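Local coordinates for cell division control protein 45 cdc45 putative (Entamoeba histolytica, PDB 6CC2), which probably serves in DNA replication as the Cdc45 subunit of the replicative CMG helicase, together with Mcm2-7 and GINS, at residues 18-32 and 71-85. Residues are numbered along the deposited sequence; the frame is centred on the assembly and turned at random.
Sequences RGKDKKTIQLYVSPT and TIGHTDVHTVFFIDC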
loop_
_atom_site.group_PDB
_atom_site.type_symbol
_atom_site.label_atom_id
_atom_site.label_comp_id
_atom_site.label_asym_id
_atom_site.label_seq_id
_atom_site.Cartn_x
_atom_site.Cartn_y
_atom_site.Cartn_z
ATOM N N ARG A 18 20.721 -19.361 18.305
ATOM C CA ARG A 18 20.594 -20.224 17.135
ATOM C C ARG A 18 21.457 -19.727 15.990
ATOM O O ARG A 18 21.905 -20.527 15.163
ATOM C CB ARG A 18 19.128 -20.338 16.732
ATOM C CG ARG A 18 18.263 -20.971 17.823
ATOM C CD ARG A 18 16.841 -21.281 17.322
ATOM N NE ARG A 18 16.066 -20.106 16.937
ATOM C CZ ARG A 18 15.332 -19.369 17.771
ATOM N NH1 ARG A 18 14.649 -18.333 17.289
ATOM N NH2 ARG A 18 15.292 -19.647 19.075
ATOM N N GLY A 19 21.737 -18.421 15.945
ATOM C CA GLY A 19 22.585 -17.884 14.896
ATOM C C GLY A 19 24.040 -18.280 15.022
ATOM O O GLY A 19 24.766 -18.256 14.024
ATOM N N LYS A 20 24.483 -18.656 16.223
ATOM C CA LYS A 20 25.853 -19.123 16.388
ATOM C C LYS A 20 26.065 -20.481 15.730
ATOM O O LYS A 20 27.187 -20.802 15.328
ATOM C CB LYS A 20 26.206 -19.208 17.874
ATOM C CG LYS A 20 26.282 -17.868 18.579
ATOM C CD LYS A 20 26.133 -18.024 20.094
ATOM C CE LYS A 20 27.000 -19.139 20.641
ATOM N NZ LYS A 20 27.031 -19.147 22.133
ATOM N N ASP A 21 25.007 -21.282 15.610
ATOM C CA ASP A 21 25.099 -22.634 15.080
ATOM C C ASP A 21 24.973 -22.681 13.559
ATOM O O ASP A 21 24.620 -23.732 13.011
ATOM C CB ASP A 21 24.027 -23.518 15.726
ATOM C CG ASP A 21 24.412 -24.986 15.752
ATOM O OD1 ASP A 21 25.374 -25.337 16.474
ATOM O OD2 ASP A 21 23.751 -25.790 15.060
ATOM N N LYS A 22 25.250 -21.573 12.875
ATOM C CA LYS A 22 25.232 -21.477 11.417
ATOM C C LYS A 22 23.825 -21.550 10.837
ATOM O O LYS A 22 23.666 -21.752 9.626
ATOM C CB LYS A 22 26.095 -22.568 10.766
ATOM C CG LYS A 22 26.502 -22.269 9.327
ATOM C CD LYS A 22 26.525 -23.529 8.466
ATOM C CE LYS A 22 27.566 -24.524 8.948
ATOM N NZ LYS A 22 27.583 -25.750 8.101
ATOM N N LYS A 23 22.797 -21.396 11.660
ATOM C CA LYS A 23 21.423 -21.385 11.178
ATOM C C LYS A 23 21.013 -19.963 10.785
ATOM O O LYS A 23 21.638 -18.979 11.185
ATOM C CB LYS A 23 20.489 -21.947 12.250
ATOM C CG LYS A 23 20.783 -23.399 12.624
ATOM C CD LYS A 23 19.876 -23.872 13.747
ATOM C CE LYS A 23 19.992 -25.369 13.959
ATOM N NZ LYS A 23 19.061 -25.840 15.020
ATOM N N THR A 24 19.951 -19.871 9.985
ATOM C CA THR A 24 19.553 -18.600 9.389
ATOM C C THR A 24 18.090 -18.264 9.691
ATOM O O THR A 24 17.305 -19.101 10.140
ATOM C CB THR A 24 19.768 -18.610 7.863
ATOM O OG1 THR A 24 18.789 -19.464 7.258
ATOM C CG2 THR A 24 21.158 -19.111 7.517
ATOM N N ILE A 25 17.748 -17.008 9.444
ATOM C CA ILE A 25 16.401 -16.476 9.639
ATOM C C ILE A 25 15.808 -16.179 8.265
ATOM O O ILE A 25 16.447 -15.534 7.429
ATOM C CB ILE A 25 16.411 -15.203 10.507
ATOM C CG1 ILE A 25 17.074 -15.476 11.861
ATOM C CG2 ILE A 25 15.005 -14.678 10.699
ATOM C CD1 ILE A 25 17.496 -14.202 12.576
ATOM N N GLN A 26 14.577 -16.627 8.039
ATOM C CA GLN A 26 13.871 -16.425 6.787
ATOM C C GLN A 26 12.698 -15.498 7.063
ATOM O O GLN A 26 11.874 -15.779 7.942
ATOM C CB GLN A 26 13.382 -17.767 6.247
ATOM C CG GLN A 26 13.366 -17.886 4.769
ATOM C CD GLN A 26 12.908 -19.259 4.342
ATOM O OE1 GLN A 26 12.192 -19.928 5.088
ATOM N NE2 GLN A 26 13.289 -19.675 3.148
ATOM N N LEU A 27 12.612 -14.391 6.319
ATOM C CA LEU A 27 11.539 -13.431 6.506
ATOM C C LEU A 27 10.678 -13.386 5.255
ATOM O O LEU A 27 11.167 -13.035 4.180
ATOM C CB LEU A 27 12.105 -12.035 6.819
ATOM C CG LEU A 27 12.935 -11.985 8.107
ATOM C CD1 LEU A 27 14.418 -12.064 7.782
ATOM C CD2 LEU A 27 12.606 -10.753 8.914
ATOM N N TYR A 28 9.420 -13.783 5.399
ATOM C CA TYR A 28 8.444 -13.789 4.314
ATOM C C TYR A 28 7.714 -12.445 4.313
ATOM O O TYR A 28 7.106 -12.061 5.310
ATOM C CB TYR A 28 7.459 -14.945 4.509
ATOM C CG TYR A 28 8.050 -16.331 4.416
ATOM C CD1 TYR A 28 9.008 -16.770 5.324
ATOM C CD2 TYR A 28 7.642 -17.211 3.434
ATOM C CE1 TYR A 28 9.557 -18.040 5.230
ATOM C CE2 TYR A 28 8.163 -18.490 3.337
ATOM C CZ TYR A 28 9.128 -18.896 4.236
ATOM O OH TYR A 28 9.645 -20.164 4.130
ATOM N N VAL A 29 7.783 -11.737 3.189
ATOM C CA VAL A 29 7.379 -10.345 3.118
ATOM C C VAL A 29 6.241 -10.230 2.119
ATOM O O VAL A 29 6.425 -10.528 0.938
ATOM C CB VAL A 29 8.546 -9.444 2.714
ATOM C CG1 VAL A 29 8.126 -7.984 2.774
ATOM C CG2 VAL A 29 9.752 -9.699 3.600
ATOM N N SER A 30 5.096 -9.827 2.593
ATOM C CA SER A 30 3.966 -9.545 1.706
ATOM C C SER A 30 4.128 -8.171 1.046
ATOM O O SER A 30 4.922 -7.346 1.495
ATOM C CB SER A 30 2.684 -9.651 2.501
ATOM O OG SER A 30 2.614 -8.645 3.478
ATOM N N PRO A 31 3.387 -7.906 -0.042
ATOM C CA PRO A 31 3.712 -6.738 -0.900
ATOM C C PRO A 31 3.106 -5.418 -0.439
ATOM O O PRO A 31 2.226 -4.832 -1.076
ATOM C CB PRO A 31 3.165 -7.154 -2.268
ATOM C CG PRO A 31 2.546 -8.518 -2.103
ATOM C CD PRO A 31 2.383 -8.791 -0.664
ATOM N N THR A 32 3.585 -4.914 0.699
ATOM C CA THR A 32 3.249 -3.557 1.140
ATOM C C THR A 32 4.531 -2.829 1.507
ATOM O O THR A 32 5.523 -3.452 1.881
ATOM C CB THR A 32 2.297 -3.564 2.359
ATOM O OG1 THR A 32 2.975 -3.946 3.532
ATOM C CG2 THR A 32 1.091 -4.510 2.113
ATOM N N THR A 71 11.741 -25.261 2.175
ATOM C CA THR A 71 12.797 -24.779 3.058
ATOM C C THR A 71 12.969 -25.660 4.290
ATOM O O THR A 71 14.083 -26.099 4.592
ATOM C CB THR A 71 12.485 -23.346 3.509
ATOM O OG1 THR A 71 12.462 -22.473 2.374
ATOM C CG2 THR A 71 13.528 -22.855 4.513
ATOM N N ILE A 72 11.882 -25.895 5.027
ATOM C CA ILE A 72 11.972 -26.589 6.304
ATOM C C ILE A 72 12.537 -27.984 6.095
ATOM O O ILE A 72 12.059 -28.753 5.251
ATOM C CB ILE A 72 10.591 -26.623 6.976
ATOM C CG1 ILE A 72 10.735 -26.868 8.477
ATOM C CG2 ILE A 72 9.704 -27.697 6.345
ATOM C CD1 ILE A 72 9.507 -26.474 9.269
ATOM N N GLY A 73 13.580 -28.312 6.859
ATOM C CA GLY A 73 14.210 -29.600 6.781
ATOM C C GLY A 73 15.181 -29.786 5.637
ATOM O O GLY A 73 15.692 -30.905 5.455
ATOM N N HIS A 74 15.449 -28.740 4.856
ATOM C CA HIS A 74 16.341 -28.840 3.712
ATOM C C HIS A 74 17.414 -27.763 3.690
ATOM O O HIS A 74 18.180 -27.698 2.722
ATOM C CB HIS A 74 15.539 -28.783 2.405
ATOM C CG HIS A 74 14.512 -29.865 2.285
ATOM N ND1 HIS A 74 14.847 -31.199 2.178
ATOM C CD2 HIS A 74 13.160 -29.812 2.264
ATOM C CE1 HIS A 74 13.743 -31.921 2.090
ATOM N NE2 HIS A 74 12.707 -31.103 2.139
ATOM N N THR A 75 17.496 -26.928 4.718
ATOM C CA THR A 75 18.518 -25.892 4.797
ATOM C C THR A 75 18.726 -25.548 6.270
ATOM O O THR A 75 18.224 -26.240 7.164
ATOM C CB THR A 75 18.124 -24.658 3.978
ATOM O OG1 THR A 75 19.066 -23.599 4.207
ATOM C CG2 THR A 75 16.743 -24.191 4.363
ATOM N N ASP A 76 19.462 -24.468 6.520
ATOM C CA ASP A 76 19.832 -24.068 7.867
ATOM C C ASP A 76 18.847 -23.075 8.476
ATOM O O ASP A 76 19.188 -22.391 9.446
ATOM C CB ASP A 76 21.240 -23.466 7.861
ATOM C CG ASP A 76 22.279 -24.420 7.302
ATOM O OD1 ASP A 76 22.262 -25.612 7.679
ATOM O OD2 ASP A 76 23.113 -23.977 6.482
ATOM N N VAL A 77 17.630 -22.980 7.941
ATOM C CA VAL A 77 16.673 -22.017 8.466
ATOM C C VAL A 77 16.148 -22.514 9.806
ATOM O O VAL A 77 15.575 -23.601 9.900
ATOM C CB VAL A 77 15.531 -21.774 7.465
ATOM C CG1 VAL A 77 14.513 -20.803 8.046
ATOM C CG2 VAL A 77 16.101 -21.231 6.177
ATOM N N HIS A 78 16.352 -21.710 10.856
ATOM C CA HIS A 78 15.902 -22.037 12.199
ATOM C C HIS A 78 14.705 -21.217 12.651
ATOM O O HIS A 78 13.999 -21.637 13.571
ATOM C CB HIS A 78 17.043 -21.831 13.214
ATOM C CG HIS A 78 17.510 -20.406 13.350
ATOM N ND1 HIS A 78 16.956 -19.518 14.245
ATOM C CD2 HIS A 78 18.491 -19.722 12.713
ATOM C CE1 HIS A 78 17.572 -18.355 14.159
ATOM N NE2 HIS A 78 18.511 -18.451 13.237
ATOM N N THR A 79 14.452 -20.072 12.020
ATOM C CA THR A 79 13.396 -19.176 12.425
ATOM C C THR A 79 12.779 -18.591 11.160
ATOM O O THR A 79 13.502 -18.289 10.204
ATOM C CB THR A 79 13.922 -18.032 13.296
ATOM O OG1 THR A 79 14.551 -18.545 14.461
ATOM C CG2 THR A 79 12.802 -17.120 13.729
ATOM N N VAL A 80 11.461 -18.421 11.164
ATOM C CA VAL A 80 10.775 -17.703 10.091
ATOM C C VAL A 80 9.959 -16.576 10.706
ATOM O O VAL A 80 9.372 -16.727 11.785
ATOM C CB VAL A 80 9.872 -18.626 9.244
ATOM C CG1 VAL A 80 10.706 -19.709 8.620
ATOM C CG2 VAL A 80 8.738 -19.201 10.085
ATOM N N PHE A 81 9.946 -15.441 10.013
ATOM C CA PHE A 81 9.053 -14.328 10.294
ATOM C C PHE A 81 8.104 -14.183 9.114
ATOM O O PHE A 81 8.551 -14.184 7.966
ATOM C CB PHE A 81 9.831 -13.020 10.462
ATOM C CG PHE A 81 10.551 -12.912 11.746
ATOM C CD1 PHE A 81 11.798 -13.504 11.912
ATOM C CD2 PHE A 81 10.000 -12.201 12.811
ATOM C CE1 PHE A 81 12.481 -13.377 13.108
ATOM C CE2 PHE A 81 10.691 -12.088 14.008
ATOM C CZ PHE A 81 11.917 -12.685 14.154
ATOM N N PHE A 82 6.813 -14.071 9.398
ATOM C CA PHE A 82 5.798 -13.735 8.411
ATOM C C PHE A 82 5.408 -12.284 8.652
ATOM O O PHE A 82 4.968 -11.927 9.760
ATOM C CB PHE A 82 4.590 -14.659 8.539
ATOM C CG PHE A 82 4.909 -16.124 8.327
ATOM C CD1 PHE A 82 5.834 -16.523 7.373
ATOM C CD2 PHE A 82 4.292 -17.089 9.088
ATOM C CE1 PHE A 82 6.125 -17.865 7.172
ATOM C CE2 PHE A 82 4.574 -18.439 8.891
ATOM C CZ PHE A 82 5.497 -18.827 7.926
ATOM N N ILE A 83 5.608 -11.440 7.636
ATOM C CA ILE A 83 5.430 -9.992 7.772
ATOM C C ILE A 83 4.208 -9.538 6.975
ATOM O O ILE A 83 4.169 -9.665 5.745
ATOM C CB ILE A 83 6.699 -9.245 7.329
ATOM C CG1 ILE A 83 7.881 -9.663 8.208
ATOM C CG2 ILE A 83 6.484 -7.736 7.376
ATOM C CD1 ILE A 83 9.218 -9.076 7.777
ATOM N N ASP A 84 3.238 -8.971 7.704
ATOM C CA ASP A 84 1.981 -8.399 7.171
ATOM C C ASP A 84 1.132 -9.453 6.475
ATOM O O ASP A 84 0.313 -9.151 5.623
ATOM C CB ASP A 84 2.225 -7.188 6.266
ATOM C CG ASP A 84 1.273 -6.008 6.588
ATOM O OD1 ASP A 84 0.497 -6.102 7.569
ATOM O OD2 ASP A 84 1.305 -4.978 5.870
ATOM N N CYS A 85 1.306 -10.712 6.865
ATOM C CA CYS A 85 0.444 -11.800 6.447
ATOM C C CYS A 85 0.493 -12.883 7.519
ATOM O O CYS A 85 1.311 -12.823 8.443
ATOM C CB CYS A 85 0.869 -12.369 5.092
ATOM S SG CYS A 85 2.545 -13.066 5.052
HETATM O O HOH W 1 20.581 -16.025 11.964
#
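Tyr28 and Phe82 meet in a T-shaped stack: the edge of Phe82 points at the face of Tyr28, centroids 5.1 Å apart and planes at 82°. On the opposite face of the sheet, Ile25 CG2 abuts the rim of Phe81 at CD1 (3.6 Å), while Leu27 CD2 touches both Phe81 CB and Ile83 CD1. Between these layers strands 24-29 and 77-83 run parallel, joined by a ladder of backbone bonds such as Tyr28 N to Phe81 O (2.7 Å). A beta bulge shifts the register between Thr24 and Ile25, leaving His78 as the extra residue.

Beside the stack, Tyr28 OH donates to Gln26 OE1 (2.7 Å) from above the amide plane, whereas Gln26 NE2 gives an almost straight bond within that plane to Thr71 OG1 (3.0 Å), a hydroxyl also bonded to Val67 O of helix 61-71. At the bulge, Arg18 CB lies over the His78 ring; a bend at chi3 (-64°) turns the guanidinium back, with NE donating to His78 ND1 (2.9 Å) and NH1 to Thr79 OG1 (2.8 Å). At the other end Ser30 N and OG both donate to Ile83 O. Thr32 OG1, capping Ala35 N, also donates to Asp84 OD2; Ser108 OG holds OD1.

Both strands lie inside a parallel sheet, as in the DHH-like fold of Cdc45: 24-29 beside edge strand 53-57, 77-83 beside 102-106, with helix 33-48 packed on Leu27, Val29 and Ile83.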